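Local coordinates for protein carbohydrate oxidase (Microdochium nivale, PDB 3RJA) that oxidises the C1 hydroxyl of mono-, oligo- and polysaccharides to the corresponding lactones, using bound FAD and reducing molecular oxygen to hydrogen peroxide, at residues L183-K188 and L447-K452. Sequence-based numbering, arbitrary orientation. Where two conformers were deposited one is given.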
loop_
_atom_site.group_PDB
_atom_site.type_symbol
_atom_site.label_atom_id
_atom_site.label_comp_id
_atom_site.label_asym_id
_atom_site.label_seq_id
_atom_site.Cartn_x
_atom_site.Cartn_y
_atom_site.Cartn_z
ATOM N N LEU A 183 -16.084 11.281 8.226
ATOM C CA LEU A 183 -15.320 10.118 8.670
ATOM C C LEU A 183 -14.909 9.298 7.449
ATOM O O LEU A 183 -13.746 8.893 7.326
ATOM C CB LEU A 183 -16.145 9.254 9.618
ATOM C CG LEU A 183 -15.516 7.961 10.141
ATOM C CD1 LEU A 183 -14.129 8.200 10.744
ATOM C CD2 LEU A 183 -16.445 7.299 11.175
ATOM N N PHE A 184 -15.879 9.076 6.563
ATOM C CA PHE A 184 -15.701 8.345 5.300
ATOM C C PHE A 184 -14.520 8.903 4.483
ATOM O O PHE A 184 -13.693 8.142 3.943
ATOM C CB PHE A 184 -17.009 8.408 4.491
ATOM C CG PHE A 184 -17.073 7.451 3.344
ATOM C CD1 PHE A 184 -16.890 6.079 3.549
ATOM C CD2 PHE A 184 -17.330 7.908 2.071
ATOM C CE1 PHE A 184 -16.944 5.190 2.490
ATOM C CE2 PHE A 184 -17.395 7.035 1.008
ATOM C CZ PHE A 184 -17.233 5.670 1.219
ATOM N N TRP A 185 -14.439 10.229 4.419
ATOM C CA TRP A 185 -13.380 10.922 3.690
ATOM C C TRP A 185 -11.997 10.579 4.280
ATOM O O TRP A 185 -11.062 10.212 3.544
ATOM C CB TRP A 185 -13.642 12.444 3.750
ATOM C CG TRP A 185 -12.687 13.299 2.968
ATOM C CD1 TRP A 185 -12.807 13.663 1.657
ATOM C CD2 TRP A 185 -11.472 13.906 3.438
ATOM N NE1 TRP A 185 -11.753 14.463 1.288
ATOM C CE2 TRP A 185 -10.923 14.639 2.357
ATOM C CE3 TRP A 185 -10.809 13.930 4.674
ATOM C CZ2 TRP A 185 -9.733 15.393 2.471
ATOM C CZ3 TRP A 185 -9.619 14.705 4.795
ATOM C CH2 TRP A 185 -9.090 15.391 3.695
ATOM N N GLY A 186 -11.883 10.686 5.613
ATOM C CA GLY A 186 -10.663 10.315 6.314
ATOM C C GLY A 186 -10.310 8.846 6.205
ATOM O O GLY A 186 -9.130 8.500 6.096
ATOM N N ILE A 187 -11.318 7.964 6.243
ATOM C CA ILE A 187 -11.037 6.536 6.172
ATOM C C ILE A 187 -10.403 6.225 4.810
ATOM O O ILE A 187 -9.481 5.380 4.709
ATOM C CB ILE A 187 -12.308 5.670 6.399
ATOM C CG1 ILE A 187 -12.816 5.774 7.849
ATOM C CG2 ILE A 187 -12.113 4.221 5.967
ATOM C CD1 ILE A 187 -11.888 5.304 8.939
ATOM N N LYS A 188 -10.867 6.945 3.787
ATOM C CA LYS A 188 -10.398 6.730 2.425
ATOM C C LYS A 188 -9.089 7.445 2.093
ATOM O O LYS A 188 -9.048 8.385 1.288
ATOM C CB LYS A 188 -11.503 7.007 1.398
ATOM C CG LYS A 188 -12.627 5.984 1.469
ATOM C CD LYS A 188 -13.792 6.276 0.503
ATOM C CE LYS A 188 -13.294 6.207 -0.942
ATOM N NZ LYS A 188 -14.414 6.257 -1.870
ATOM N N LEU A 447 -3.727 17.411 4.766
ATOM C CA LEU A 447 -3.314 17.314 6.169
ATOM C C LEU A 447 -4.134 18.181 7.143
ATOM O O LEU A 447 -4.551 17.697 8.205
ATOM C CB LEU A 447 -1.822 17.622 6.326
ATOM C CG LEU A 447 -1.292 17.567 7.773
ATOM C CD1 LEU A 447 -1.512 16.201 8.426
ATOM C CD2 LEU A 447 0.163 17.945 7.864
ATOM N N ALA A 448 -4.346 19.452 6.800
ATOM C CA ALA A 448 -5.083 20.354 7.703
ATOM C C ALA A 448 -6.501 19.840 7.978
ATOM O O ALA A 448 -6.942 19.833 9.117
ATOM C CB ALA A 448 -5.119 21.817 7.154
ATOM N N ARG A 449 -7.212 19.416 6.948
ATOM C CA ARG A 449 -8.523 18.794 7.147
ATOM C C ARG A 449 -8.444 17.500 8.000
ATOM O O ARG A 449 -9.302 17.265 8.876
ATOM C CB ARG A 449 -9.192 18.515 5.799
ATOM C CG ARG A 449 -10.609 18.000 5.904
ATOM C CD ARG A 449 -11.319 17.924 4.552
ATOM N NE ARG A 449 -12.521 17.081 4.672
ATOM C CZ ARG A 449 -13.421 16.877 3.713
ATOM N NH1 ARG A 449 -13.278 17.458 2.531
ATOM N NH2 ARG A 449 -14.476 16.097 3.945
ATOM N N LEU A 450 -7.397 16.702 7.774
ATOM C CA LEU A 450 -7.199 15.447 8.515
ATOM C C LEU A 450 -6.957 15.707 10.007
ATOM O O LEU A 450 -7.442 14.952 10.857
ATOM C CB LEU A 450 -6.044 14.632 7.897
ATOM C CG LEU A 450 -6.414 13.949 6.559
ATOM C CD1 LEU A 450 -5.186 13.364 5.892
ATOM C CD2 LEU A 450 -7.472 12.849 6.746
ATOM N N GLN A 451 -6.223 16.790 10.312
ATOM C CA GLN A 451 -5.925 17.202 11.707
ATOM C C GLN A 451 -7.187 17.605 12.485
ATOM O O GLN A 451 -7.341 17.258 13.673
ATOM C CB GLN A 451 -4.897 18.351 11.744
ATOM C CG GLN A 451 -3.487 17.932 11.350
ATOM C CD GLN A 451 -2.487 19.087 11.294
ATOM O OE1 GLN A 451 -1.278 18.878 11.430
ATOM N NE2 GLN A 451 -2.975 20.284 11.050
ATOM N N LYS A 452 -8.084 18.322 11.811
ATOM C CA LYS A 452 -9.394 18.655 12.367
ATOM C C LYS A 452 -10.218 17.374 12.606
ATOM O O LYS A 452 -10.772 17.154 13.693
ATOM C CB LYS A 452 -10.137 19.619 11.429
ATOM C CG LYS A 452 -9.408 20.960 11.201
ATOM C CD LYS A 452 -10.382 22.097 10.849
ATOM C CE LYS A 452 -9.649 23.328 10.345
ATOM N NZ LYS A 452 -10.601 24.404 9.890
#
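The guanidinium of R449 lies flat over one face of the W185 indole in a stacked cation-pi contact, the two planes only 3° apart and R449 CZ 3.5 Å from the centroid of the five-membered ring of W185. The rest of the arginine runs along the same face: R449 CD sits 3.6 Å from the centroid of the six-membered ring of W185 as a CH-pi contact, and NE covers the middle of the indole. R449 NH2 lies over W185 CG at 3.5 Å, and R449 NH1 near W185 NE1. At the benzo end of the ring system, L450 CD2 comes in obliquely, 3.4 Å from W185 CZ3. Both side chains of the stack leave their helices with CG anti to the backbone N (W185 chi1 -176°, R449 chi1 -174°), and R449 stays extended to NE, which lets it span the indole from the benzo ring to the pyrrole.

The helix carrying W185, 181-190, belongs to the part of the fold that holds strands 160-166 and 172-176, against which F184, L183 and I187 pack. The other, 447-457, lies within the berberine and berberine-like region of this FAD-linked oxidase. In sequence 258 residues separate the two segments. G186, with no side chain, lies alongside L450, its CA 4.1 Å from L450 CD2. L450 also touches F194 and, on helix 435-443, Y443. W185 NE1 hydrogen-bonds to the carbonyl oxygen of A373, which helps fix the rotation of the indole beneath the arginine.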